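Side-chain contacts in galactokinase (Bifidobacterium longum subsp. infantis ATCC 15697 = JCM 1222 = DSM 20088, PDB 6TEQ), which probably phosphorylates galactose at the expense of ATP, as a galactokinase of the GHMP kinase family, and is caught here with 2-deoxy-2-fluoro-galactose in its sugar pocket: residues S178-E181 with A185-G188; A90-L95 with A113-G118; A249-T254 with Y340-P345; T64-K69 with T146-L151; A166-L171 with A410-E415. All blocks are in the same frame, centred on the assembly; numbering follows the deposited sequence. Where two conformers were deposited one is given.

Overall arrangement
Along the chain contact 2 is nested inside the loop closed by contact 4; contacts 1 and 3 follow, in that order, inside the long loop closed by contact 5. Contacts 4 and 5 lie closest, their centres about 11 Å apart, and touch through Leu151. Contacts 2, 4 and 5 all reach the mixed eight-stranded sheet, and helix 165-183 serves contacts 1 and 5. Contact 3 lies about 31 Å from contact 4, centre to centre, across the chain's centre. Contact 1 lies about 17 Å from each and meets contact 3 where Ser186 binds Arg252. Contacts 1 and 3 thus lie around the sugar pocket, while contacts 2, 4 and 5 join the sheet and helices beside it.

Contact 1 of 5, residues S178-E181 with A185-G188; sequences SENE and ASTG. With GAF (2-deoxy-2-fluoro-alpha-D-galactopyranose), chain M.
Asn180 and Glu179, at the end of helix 165-183, hold Thr187 and Ala185 of the following loop by three hydrogen bonds. One is backbone to backbone, from Ala185 N to Glu179 O at 3.0 Å. The other two belong to the carboxamide of Asn180: OD1 accepts from Thr187 N at 2.9 Å, the donor tilted 32° from the carbonyl plane, and ND2 gives a proton to Thr187 O at 3.1 Å, this acceptor lying in the amide plane. Both polar groups of the Thr187 backbone are held by one side chain. Losing this carboxamide to an alanine here is likely to leave Thr187 N and O without these mates and the loop freer to shift.

Van der Waals contacts add to these bonds. With CG swung away from its backbone N (chi1 -176°), Glu179 crosses Thr187 at about a right angle; in the conformer described its CG lies 3.6 Å from Ala185 CB and 3.7 Å from Thr187 CG2.

Gly188 N makes a weak hydrogen bond to O3 of the fluorinated sugar, and Thr187 OG1 stands 3.2 Å from its F2. The loop walls the galactose pocket beside Glu179, a magnesium ligand in another structure of this protein.

Contact 2 of 5, residues A90-L95 with A113-G118; sequences ADLDGL and ALRQAG
Leu92 lies over one face of the Arg115 guanidinium, its CB 3.6 Å from Arg115 NE, and the two side chains cross at a slant. Further back along the arginine, Leu92 CD1 packs on Arg115 CD at 3.9 Å. The arginine chain bends at CG-CD (chi3 61°), which turns the flat group beneath the leucine.

Waters meet the NE and NH1 edge of the guanidinium, while NH2 holds Val122 O. One water lies in its plane and links Arg115 NE to Leu92 O, accepting from the first at 2.8 Å and donating to the second. Another, also in plane, joins Arg115 NH1 to Asp93 OD1, so the two opposite charges meet through solvent, 4.9 Å apart. A third accepts from both Arg115 NH1 and Gly94 N.

These partners sit on a type II beta turn from Leu92 to Leu95 that follows strand 86-91, while Arg115 stands on the last turn of helix 105-116, which closes at Gly118 in a Schellman motif. An Asx turn leads into the beta turn: Asp93 N binds Asp91 OD1 at 3.0 Å. Replacing Arg115 by a leucine would probably leave the three waters without their shared donor and Val122 O without its mate.

Contact 3 of 5, residues A249-T254 with Y340-P345; sequences AQRRAT and YEVTVP
Arg251 drives the tight side of this contact, running its aliphatic chain along one face of the Tyr340 ring, past it in the opposite direction, and setting its guanidinium against the backbone beyond. Its CD stands over that face, displaced toward the rim, in a CH-pi contact 4.2 Å from the Tyr340 centroid, while Arg251 CB comes within 3.7 Å of Tyr340 CE2. The chain bends about CB-CG (chi2 -66°), and from there it reaches two successive carbonyls. Arg251 NE gives its proton to Tyr340 O at 2.8 Å, the nitrogen lying nearly in line with the C=O bond; Arg251 NH2 gives one to Glu341 O, also at 2.8 Å, but approaches from above that carbonyl's plane, 44° out of it. With both oxygens near the edge of the guanidinium, the group is held against rotation. Val342 adds a methyl, CG1 lying 3.6 Å from Arg251 NE.

The looser side is at Glu341, which is partly exposed. Its CB only grazes Arg251 NH2 at 4.2 Å, and its carboxylate turns to a salt bridge with Arg299 of helix 294-318.

Tyr340 continues inward: its hydroxyl bonds Tyr50, and its ring meets that of His47, a galactose-binding residue. The arrangement thus joins helix 247-262 to the loop between helices 322-338 and 345-356, forming a second shell behind the sugar pocket.

Contact 4 of 5, residues T64-K69 with T146-L151; sequences TFIALK and TCSTAL
Ser148 is the first residue of segment 146-151 to meet the strand, at the closest approach of the two backbones. Its CB rests against Ile66 CG2 at 3.7 Å, and the same methyl lies 3.7 Å from Ser148 O, so one branch of the isoleucine covers both side chain and backbone of the serine. Ser148 OG lies 4.0 Å from Thr64 CG2 and 3.9 Å from Ile66 CG2. In this nonpolar setting the hydroxyl turns back to its own helix and bonds the carbonyls of Ala144 and Met145.

Thr149 follows on the neighbouring flank. Ile66 has CG1 trans to its backbone N (chi1 -172°) and stretches on to CD1, which meets Thr149 OG1 at 3.6 Å while the two side chains cross at about a right angle. That hydroxyl, too, is satisfied within the helix, by Met145 O. Phe129 of strand 125-131 touches Thr64, Ile66 and Thr149, closing the same nonpolar layer.

The segment axes pass 8.2 Å apart, crossing at -35°. With small residues helix 141-156 backs the large sheet, an alpha/beta layer of the GHMP kinase fold, just beyond Ser141 and Ser142 in its first turn, which bind ADP in another structure of this protein.

Contact 5 of 5, residues A166-L171 with A410-E415; sequences AGRVTL and ASASRE
Arg168 and Ala412 carry most of the buried surface, with Ser411 a smaller third. The arginine runs out straight from helix 165-183, extended from CG to NE, and meets the backbone ahead of strand 413-417 with the end of its guanidinium. Both terminal nitrogens close on a single atom: Arg168 NH1 lies 2.9 Å from Ala412 O and Arg168 NH2 3.0 Å from the same oxygen. The carbonyl oxygen is in the plane of the guanidinium, at its edge, and both nitrogens reach it from one face of the carbonyl plane. Neither bond is straight, with N-H...O angles of 145° and 142°, as expected where two donors share one acceptor.

Ala412 points its methyl at the same group, CB lying 4.1 Å from Arg168 NH1, and rests as well on Leu151 of helix 141-156. Its backbone is also bonded to Ser195.

Ser411 places its hydroxyl 3.2 Å from Arg168 NH1, obliquely to the guanidinium; OG is bonded to a glycerol that probably came from the crystallisation liquor. Other partners fix the rest of the arginine: NE gives its proton to Gly162 O, and NH1 also binds Met196 O at the end of helix 190-197. The positive charge is probably offset by these carbonyls.

In fold terms, one arginine bridges helix 165-183 to the C-terminal strand 413-417, which returns late in the chain to pair with strand 33-42 in the large mixed sheet.

Contact 1 of 5, residues S178-E181 with A185-G188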
# COMPACT_ATOMS: atom_id res chain seq x y z
N SER A 178 -10.92 0.00 -9.96
CA SER A 178 -11.61 -1.18 -9.45
C SER A 178 -11.93 -1.00 -7.96
O SER A 178 -13.07 -1.20 -7.51
CB SER A 178 -10.81 -2.44 -9.66
OG SER A 178 -11.53 -3.47 -9.08
N GLU A 179 -10.92 -0.68 -7.20
CA GLU A 179 -11.07 -0.61 -5.74
C GLU A 179 -12.08 0.49 -5.44
O GLU A 179 -13.08 0.20 -4.80
CB GLU A 179 -9.71 -0.38 -5.08
CG GLU A 179 -9.82 -0.39 -3.57
CD GLU A 179 -8.51 -0.61 -2.86
OE1 GLU A 179 -7.51 -0.84 -3.56
OE2 GLU A 179 -8.50 -0.49 -1.62
N ASN A 180 -11.84 1.71 -5.94
CA ASN A 180 -12.68 2.87 -5.61
C ASN A 180 -14.14 2.68 -6.07
O ASN A 180 -15.07 2.93 -5.26
CB ASN A 180 -12.16 4.15 -6.22
CG ASN A 180 -11.07 4.77 -5.40
OD1 ASN A 180 -11.24 5.11 -4.24
ND2 ASN A 180 -9.99 5.07 -6.05
N GLU A 181 -14.34 2.24 -7.31
CA GLU A 181 -15.64 2.34 -7.98
C GLU A 181 -16.33 0.99 -7.98
O GLU A 181 -17.55 1.02 -7.90
CB GLU A 181 -15.51 2.88 -9.40
CG GLU A 181 -14.92 4.27 -9.49
CD GLU A 181 -15.07 4.94 -10.84
OE1 GLU A 181 -16.00 4.62 -11.59
OE2 GLU A 181 -14.30 5.86 -11.11
N ALA A 185 -14.20 0.90 -2.09
CA ALA A 185 -13.16 1.07 -1.06
C ALA A 185 -12.32 2.27 -1.48
O ALA A 185 -11.58 2.18 -2.45
CB ALA A 185 -12.32 -0.14 -0.94
N SER A 186 -12.40 3.33 -0.74
CA SER A 186 -11.69 4.59 -1.03
C SER A 186 -10.18 4.35 -0.93
O SER A 186 -9.71 3.79 0.10
CB SER A 186 -12.10 5.63 -0.06
OG SER A 186 -11.51 6.84 -0.39
N THR A 187 -9.44 4.72 -1.96
CA THR A 187 -7.98 4.48 -2.06
C THR A 187 -7.32 5.56 -2.93
O THR A 187 -7.90 6.05 -3.95
CB THR A 187 -7.64 3.09 -2.59
OG1 THR A 187 -6.23 2.90 -2.57
CG2 THR A 187 -8.17 2.92 -3.99
N GLY A 188 -6.17 6.03 -2.45
CA GLY A 188 -5.30 6.85 -3.27
C GLY A 188 -4.52 5.84 -4.10
O GLY A 188 -4.97 4.73 -4.28
C1 GAF M . -4.27 3.60 2.48
C2 GAF M . -4.55 3.96 1.03
F2 GAF M . -4.87 2.83 0.36
C3 GAF M . -3.36 4.63 0.38
O3 GAF M . -3.76 5.17 -0.85
C4 GAF M . -2.83 5.80 1.25
O4 GAF M . -3.70 6.92 1.29
C5 GAF M . -2.57 5.30 2.63
O5 GAF M . -3.76 4.75 3.16
C6 GAF M . -2.07 6.36 3.58
O6 GAF M . -0.81 6.88 3.16
O1 GAF M . -3.34 2.54 2.39

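Contact 2 of 5, residues A90-L95 with A113-G118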
# COMPACT_ATOMS: atom_id res chain seq x y z
N ALA A 90 -19.22 -13.59 -11.78
CA ALA A 90 -19.89 -12.35 -12.21
C ALA A 90 -19.80 -12.35 -13.73
O ALA A 90 -19.12 -13.23 -14.31
CB ALA A 90 -19.29 -11.09 -11.60
N ASP A 91 -20.44 -11.38 -14.33
CA ASP A 91 -20.41 -11.23 -15.80
C ASP A 91 -20.13 -9.76 -16.06
O ASP A 91 -20.83 -8.88 -15.47
CB ASP A 91 -21.72 -11.74 -16.43
CG ASP A 91 -21.58 -12.02 -17.90
OD1 ASP A 91 -21.06 -11.15 -18.64
OD2 ASP A 91 -22.00 -13.09 -18.31
N LEU A 92 -19.14 -9.49 -16.91
CA LEU A 92 -18.73 -8.12 -17.27
C LEU A 92 -19.75 -7.42 -18.17
O LEU A 92 -19.75 -6.20 -18.19
CB LEU A 92 -17.38 -8.21 -17.96
CG LEU A 92 -16.22 -8.70 -17.09
CD1 LEU A 92 -15.02 -9.08 -17.93
CD2 LEU A 92 -15.87 -7.67 -16.03
N ASP A 93 -20.55 -8.18 -18.92
CA ASP A 93 -21.47 -7.64 -19.94
C ASP A 93 -22.49 -6.74 -19.24
O ASP A 93 -23.30 -7.28 -18.51
CB ASP A 93 -22.04 -8.79 -20.76
CG ASP A 93 -22.83 -8.32 -21.96
OD1 ASP A 93 -22.55 -7.21 -22.43
OD2 ASP A 93 -23.73 -9.05 -22.37
N GLY A 94 -22.36 -5.42 -19.40
CA GLY A 94 -23.30 -4.44 -18.81
C GLY A 94 -23.10 -4.29 -17.30
O GLY A 94 -23.97 -3.72 -16.66
N LEU A 95 -22.00 -4.79 -16.77
CA LEU A 95 -21.66 -4.65 -15.34
C LEU A 95 -21.50 -3.18 -15.01
O LEU A 95 -20.87 -2.40 -15.83
CB LEU A 95 -20.39 -5.43 -15.05
CG LEU A 95 -19.97 -5.49 -13.58
CD1 LEU A 95 -20.99 -6.23 -12.77
CD2 LEU A 95 -18.61 -6.12 -13.43
N ALA A 113 -12.80 -2.03 -15.33
CA ALA A 113 -12.12 -0.73 -15.50
C ALA A 113 -11.37 -0.69 -16.83
O ALA A 113 -11.43 0.32 -17.53
CB ALA A 113 -11.17 -0.44 -14.34
N LEU A 114 -10.70 -1.75 -17.22
CA LEU A 114 -10.02 -1.78 -18.54
C LEU A 114 -11.06 -1.63 -19.67
O LEU A 114 -10.82 -0.87 -20.59
CB LEU A 114 -9.23 -3.06 -18.67
CG LEU A 114 -8.01 -3.16 -17.70
CD1 LEU A 114 -7.39 -4.57 -17.69
CD2 LEU A 114 -6.93 -2.15 -18.10
N ARG A 115 -12.19 -2.32 -19.57
CA ARG A 115 -13.21 -2.23 -20.62
C ARG A 115 -13.71 -0.79 -20.63
O ARG A 115 -13.90 -0.28 -21.77
CB ARG A 115 -14.30 -3.26 -20.35
CG ARG A 115 -13.82 -4.67 -20.68
CD ARG A 115 -14.63 -5.72 -19.94
NE ARG A 115 -16.04 -5.72 -20.24
CZ ARG A 115 -16.57 -6.32 -21.30
NH1 ARG A 115 -17.87 -6.27 -21.47
NH2 ARG A 115 -15.82 -6.99 -22.16
N GLN A 116 -13.97 -0.21 -19.44
CA GLN A 116 -14.48 1.18 -19.33
C GLN A 116 -13.48 2.15 -19.98
O GLN A 116 -13.93 3.17 -20.55
CB GLN A 116 -14.79 1.62 -17.89
CG GLN A 116 -15.97 0.90 -17.22
CD GLN A 116 -17.31 1.33 -17.75
OE1 GLN A 116 -17.82 0.76 -18.72
NE2 GLN A 116 -17.89 2.31 -17.10
N ALA A 117 -12.19 1.84 -19.98
CA ALA A 117 -11.12 2.68 -20.58
C ALA A 117 -11.01 2.44 -22.08
O ALA A 117 -10.17 3.09 -22.70
CB ALA A 117 -9.80 2.38 -19.91
N GLY A 118 -11.84 1.56 -22.65
CA GLY A 118 -11.92 1.30 -24.10
C GLY A 118 -11.07 0.12 -24.53
O GLY A 118 -10.99 -0.08 -25.73
O HOH W 1 -17.46 -4.57 -18.06
O HOH W 2 -19.70 -6.95 -23.55
O HOH W 3 -20.09 -4.18 -20.73

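Contact 3 of 5, residues A249-T254 with Y340-P345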
# COMPACT_ATOMS: atom_id res chain seq x y z
N ALA A 249 -12.28 7.76 4.44
CA ALA A 249 -13.04 8.64 3.54
C ALA A 249 -13.19 10.00 4.19
O ALA A 249 -13.13 11.03 3.45
CB ALA A 249 -14.40 8.04 3.22
N GLN A 250 -13.44 10.04 5.51
CA GLN A 250 -13.62 11.36 6.18
C GLN A 250 -12.30 12.14 6.03
O GLN A 250 -12.35 13.33 5.60
CB GLN A 250 -14.05 11.25 7.64
CG GLN A 250 -14.31 12.61 8.30
CD GLN A 250 -15.29 13.50 7.57
OE1 GLN A 250 -16.50 13.23 7.53
NE2 GLN A 250 -14.75 14.56 6.96
N ARG A 251 -11.16 11.53 6.32
CA ARG A 251 -9.87 12.28 6.25
C ARG A 251 -9.74 12.92 4.86
O ARG A 251 -9.37 14.13 4.75
CB ARG A 251 -8.68 11.40 6.56
CG ARG A 251 -8.68 10.81 7.96
CD ARG A 251 -8.51 11.91 9.02
NE ARG A 251 -8.53 11.31 10.35
CZ ARG A 251 -9.61 10.88 10.96
NH1 ARG A 251 -10.80 10.95 10.39
NH2 ARG A 251 -9.50 10.28 12.13
N ARG A 252 -10.02 12.13 3.81
CA ARG A 252 -9.99 12.65 2.43
C ARG A 252 -10.95 13.85 2.29
O ARG A 252 -10.53 14.84 1.69
CB ARG A 252 -10.29 11.54 1.42
CG ARG A 252 -9.23 10.46 1.37
CD ARG A 252 -9.40 9.54 0.16
NE ARG A 252 -9.23 10.18 -1.12
CZ ARG A 252 -9.32 9.57 -2.29
NH1 ARG A 252 -9.72 8.32 -2.36
NH2 ARG A 252 -9.09 10.24 -3.40
N ALA A 253 -12.19 13.77 2.81
CA ALA A 253 -13.18 14.85 2.67
C ALA A 253 -12.65 16.12 3.33
O ALA A 253 -12.77 17.19 2.76
CB ALA A 253 -14.49 14.47 3.28
N THR A 254 -12.03 15.95 4.47
CA THR A 254 -11.50 17.05 5.28
C THR A 254 -10.40 17.76 4.51
O THR A 254 -10.43 19.00 4.39
CB THR A 254 -11.08 16.61 6.68
OG1 THR A 254 -12.22 16.10 7.37
CG2 THR A 254 -10.49 17.82 7.41
N TYR A 340 -3.26 13.90 12.62
CA TYR A 340 -4.15 13.17 11.69
C TYR A 340 -5.11 12.21 12.39
O TYR A 340 -6.21 11.91 11.80
CB TYR A 340 -3.39 12.49 10.58
CG TYR A 340 -3.97 12.69 9.21
CD1 TYR A 340 -4.06 13.98 8.66
CD2 TYR A 340 -4.50 11.63 8.47
CE1 TYR A 340 -4.62 14.21 7.45
CE2 TYR A 340 -5.07 11.87 7.22
CZ TYR A 340 -5.09 13.15 6.69
OH TYR A 340 -5.66 13.39 5.47
N GLU A 341 -4.82 11.85 13.64
CA GLU A 341 -5.76 11.06 14.50
C GLU A 341 -6.15 9.78 13.75
O GLU A 341 -7.35 9.45 13.67
CB GLU A 341 -6.93 11.92 14.95
CG GLU A 341 -6.50 13.03 15.87
CD GLU A 341 -7.74 13.73 16.39
OE1 GLU A 341 -8.27 14.62 15.66
OE2 GLU A 341 -8.27 13.26 17.43
N VAL A 342 -5.14 9.05 13.24
CA VAL A 342 -5.42 7.75 12.55
C VAL A 342 -4.72 6.59 13.26
O VAL A 342 -4.62 5.54 12.68
CB VAL A 342 -5.08 7.79 11.04
CG1 VAL A 342 -5.88 8.84 10.32
CG2 VAL A 342 -3.57 7.97 10.83
N THR A 343 -4.24 6.78 14.47
CA THR A 343 -3.64 5.67 15.22
C THR A 343 -4.66 5.12 16.22
O THR A 343 -5.76 5.70 16.43
CB THR A 343 -2.34 6.09 15.90
OG1 THR A 343 -2.61 6.98 16.98
CG2 THR A 343 -1.33 6.66 14.91
N VAL A 344 -4.30 4.00 16.79
CA VAL A 344 -5.09 3.25 17.80
C VAL A 344 -4.08 2.79 18.81
O VAL A 344 -2.87 2.76 18.52
CB VAL A 344 -5.89 2.09 17.18
CG1 VAL A 344 -6.90 2.61 16.17
CG2 VAL A 344 -4.99 1.04 16.55
N PRO A 345 -4.53 2.35 20.00
CA PRO A 345 -3.57 2.01 21.05
C PRO A 345 -2.57 0.95 20.62
O PRO A 345 -1.43 1.06 21.05
CB PRO A 345 -4.47 1.52 22.19
CG PRO A 345 -5.68 2.41 22.00
CD PRO A 345 -5.92 2.45 20.50

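Contact 4 of 5, residues T64-K69 with T146-L151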
# COMPACT_ATOMS: atom_id res chain seq x y z
N THR A 64 0.90 -11.59 -3.81
CA THR A 64 -0.33 -12.30 -4.21
C THR A 64 -0.01 -12.89 -5.59
O THR A 64 0.33 -12.11 -6.52
CB THR A 64 -1.52 -11.37 -4.26
OG1 THR A 64 -1.72 -11.00 -2.90
CG2 THR A 64 -2.79 -11.94 -4.85
N PHE A 65 -0.26 -14.18 -5.75
CA PHE A 65 -0.05 -14.93 -6.99
C PHE A 65 -1.39 -15.26 -7.61
O PHE A 65 -2.34 -15.65 -6.91
CB PHE A 65 0.69 -16.25 -6.74
CG PHE A 65 2.11 -16.01 -6.31
CD1 PHE A 65 2.39 -15.72 -5.00
CD2 PHE A 65 3.16 -16.27 -7.17
CE1 PHE A 65 3.70 -15.47 -4.63
CE2 PHE A 65 4.47 -15.98 -6.81
CZ PHE A 65 4.73 -15.62 -5.52
N ILE A 66 -1.51 -14.90 -8.88
CA ILE A 66 -2.76 -15.11 -9.63
C ILE A 66 -2.45 -16.08 -10.75
O ILE A 66 -1.62 -15.77 -11.64
CB ILE A 66 -3.39 -13.85 -10.20
CG1 ILE A 66 -4.79 -14.08 -10.80
CG2 ILE A 66 -2.44 -13.08 -11.10
CD1 ILE A 66 -5.37 -12.85 -11.44
N ALA A 67 -3.13 -17.21 -10.73
CA ALA A 67 -3.16 -18.12 -11.92
C ALA A 67 -4.39 -17.69 -12.74
O ALA A 67 -5.49 -17.60 -12.17
CB ALA A 67 -3.21 -19.55 -11.46
N LEU A 68 -4.21 -17.33 -14.00
CA LEU A 68 -5.32 -16.81 -14.81
C LEU A 68 -5.39 -17.44 -16.19
O LEU A 68 -4.33 -17.78 -16.77
CB LEU A 68 -5.16 -15.29 -14.89
CG LEU A 68 -6.28 -14.52 -15.64
CD1 LEU A 68 -6.53 -13.17 -15.01
CD2 LEU A 68 -5.95 -14.38 -17.12
N LYS A 69 -6.60 -17.55 -16.70
CA LYS A 69 -6.83 -17.93 -18.12
C LYS A 69 -7.95 -17.06 -18.64
O LYS A 69 -8.97 -16.93 -17.98
CB LYS A 69 -7.17 -19.41 -18.28
CG LYS A 69 -7.28 -19.86 -19.72
CD LYS A 69 -7.49 -21.34 -19.81
CE LYS A 69 -7.53 -21.79 -21.25
NZ LYS A 69 -8.03 -23.16 -21.29
N THR A 146 -5.43 -6.46 -6.99
CA THR A 146 -5.85 -5.69 -8.18
C THR A 146 -4.69 -5.57 -9.16
O THR A 146 -4.94 -5.65 -10.37
CB THR A 146 -6.47 -4.32 -7.84
OG1 THR A 146 -5.47 -3.55 -7.12
CG2 THR A 146 -7.77 -4.45 -7.09
N CYS A 147 -3.47 -5.34 -8.71
CA CYS A 147 -2.33 -5.15 -9.61
C CYS A 147 -1.89 -6.47 -10.25
O CYS A 147 -1.55 -6.46 -11.48
CB CYS A 147 -1.19 -4.44 -8.87
SG CYS A 147 -1.63 -2.73 -8.49
N SER A 148 -1.97 -7.58 -9.51
CA SER A 148 -1.60 -8.90 -10.13
C SER A 148 -2.63 -9.20 -11.23
O SER A 148 -2.24 -9.62 -12.28
CB SER A 148 -1.57 -10.02 -9.15
OG SER A 148 -2.78 -10.20 -8.45
N THR A 149 -3.90 -8.88 -10.98
CA THR A 149 -4.98 -9.15 -11.98
C THR A 149 -4.76 -8.23 -13.19
O THR A 149 -4.90 -8.70 -14.29
CB THR A 149 -6.34 -8.90 -11.37
OG1 THR A 149 -6.55 -9.68 -10.19
CG2 THR A 149 -7.46 -9.22 -12.34
N ALA A 150 -4.43 -6.96 -12.97
CA ALA A 150 -4.26 -5.97 -14.06
C ALA A 150 -3.09 -6.42 -14.91
O ALA A 150 -3.17 -6.40 -16.12
CB ALA A 150 -4.02 -4.57 -13.49
N LEU A 151 -2.00 -6.91 -14.29
CA LEU A 151 -0.83 -7.33 -15.09
C LEU A 151 -1.20 -8.59 -15.88
O LEU A 151 -0.81 -8.69 -17.07
CB LEU A 151 0.36 -7.58 -14.18
CG LEU A 151 1.70 -7.65 -14.88
CD1 LEU A 151 2.14 -6.31 -15.48
CD2 LEU A 151 2.73 -8.20 -13.94

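Contact 5 of 5, residues A166-L171 with A410-E415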
# COMPACT_ATOMS: atom_id res chain seq x y z
N ALA A 166 6.03 3.28 -17.62
CA ALA A 166 4.99 4.27 -17.99
C ALA A 166 3.71 3.53 -18.40
O ALA A 166 2.62 3.99 -18.02
CB ALA A 166 5.51 5.15 -19.10
N GLY A 167 3.82 2.43 -19.13
CA GLY A 167 2.66 1.62 -19.52
C GLY A 167 1.93 1.13 -18.26
O GLY A 167 0.70 1.13 -18.20
N ARG A 168 2.70 0.73 -17.26
CA ARG A 168 2.05 0.16 -16.07
C ARG A 168 1.14 1.19 -15.39
O ARG A 168 0.21 0.77 -14.69
CB ARG A 168 3.06 -0.44 -15.10
CG ARG A 168 3.57 -1.76 -15.59
CD ARG A 168 4.48 -2.34 -14.54
NE ARG A 168 4.90 -3.66 -14.92
CZ ARG A 168 5.36 -4.57 -14.11
NH1 ARG A 168 5.64 -4.28 -12.85
NH2 ARG A 168 5.73 -5.72 -14.59
N VAL A 169 1.33 2.50 -15.62
CA VAL A 169 0.42 3.49 -15.01
C VAL A 169 -1.03 3.28 -15.51
O VAL A 169 -1.98 3.51 -14.76
CB VAL A 169 0.98 4.91 -15.24
CG1 VAL A 169 -0.06 5.95 -14.86
CG2 VAL A 169 2.30 5.06 -14.47
N THR A 170 -1.20 2.88 -16.76
CA THR A 170 -2.56 2.56 -17.25
C THR A 170 -3.18 1.45 -16.39
O THR A 170 -4.35 1.51 -16.03
CB THR A 170 -2.48 2.21 -18.73
OG1 THR A 170 -2.13 3.44 -19.43
CG2 THR A 170 -3.79 1.66 -19.25
N LEU A 171 -2.40 0.42 -16.09
CA LEU A 171 -2.86 -0.75 -15.30
C LEU A 171 -3.07 -0.37 -13.84
O LEU A 171 -4.07 -0.76 -13.28
CB LEU A 171 -1.83 -1.85 -15.43
CG LEU A 171 -1.56 -2.31 -16.85
CD1 LEU A 171 -0.58 -3.40 -16.89
CD2 LEU A 171 -2.79 -2.66 -17.62
N ALA A 410 11.12 -6.62 -5.51
CA ALA A 410 10.69 -6.35 -6.89
C ALA A 410 9.19 -6.12 -6.98
O ALA A 410 8.39 -6.55 -6.09
CB ALA A 410 11.13 -7.54 -7.74
N SER A 411 8.82 -5.40 -8.03
CA SER A 411 7.42 -5.08 -8.32
C SER A 411 6.73 -6.32 -8.93
O SER A 411 7.33 -7.41 -9.05
CB SER A 411 7.33 -3.89 -9.25
OG SER A 411 7.84 -4.27 -10.54
N ALA A 412 5.52 -6.13 -9.36
CA ALA A 412 4.68 -7.16 -10.01
C ALA A 412 5.43 -7.73 -11.22
O ALA A 412 6.13 -6.99 -11.92
CB ALA A 412 3.36 -6.59 -10.38
N SER A 413 5.17 -8.96 -11.53
CA SER A 413 5.83 -9.62 -12.68
C SER A 413 5.05 -10.84 -13.08
O SER A 413 4.26 -11.40 -12.26
CB SER A 413 7.25 -9.97 -12.40
OG SER A 413 7.36 -10.97 -11.42
N ARG A 414 5.30 -11.28 -14.29
CA ARG A 414 4.90 -12.64 -14.69
C ARG A 414 5.83 -13.62 -13.99
O ARG A 414 7.05 -13.39 -13.91
CB ARG A 414 4.97 -12.91 -16.20
CG ARG A 414 4.32 -14.26 -16.52
CD ARG A 414 3.98 -14.25 -17.98
NE ARG A 414 5.20 -14.44 -18.73
CZ ARG A 414 5.34 -14.12 -20.04
NH1 ARG A 414 4.39 -13.52 -20.71
NH2 ARG A 414 6.47 -14.36 -20.66
N GLU A 415 5.26 -14.66 -13.42
CA GLU A 415 5.96 -15.69 -12.64
C GLU A 415 6.11 -16.97 -13.47
O GLU A 415 7.14 -17.56 -13.34
CB GLU A 415 5.20 -15.94 -11.33
CG GLU A 415 5.12 -14.76 -10.37
CD GLU A 415 6.34 -14.52 -9.50
OE1 GLU A 415 7.16 -15.43 -9.44
OE2 GLU A 415 6.47 -13.44 -8.88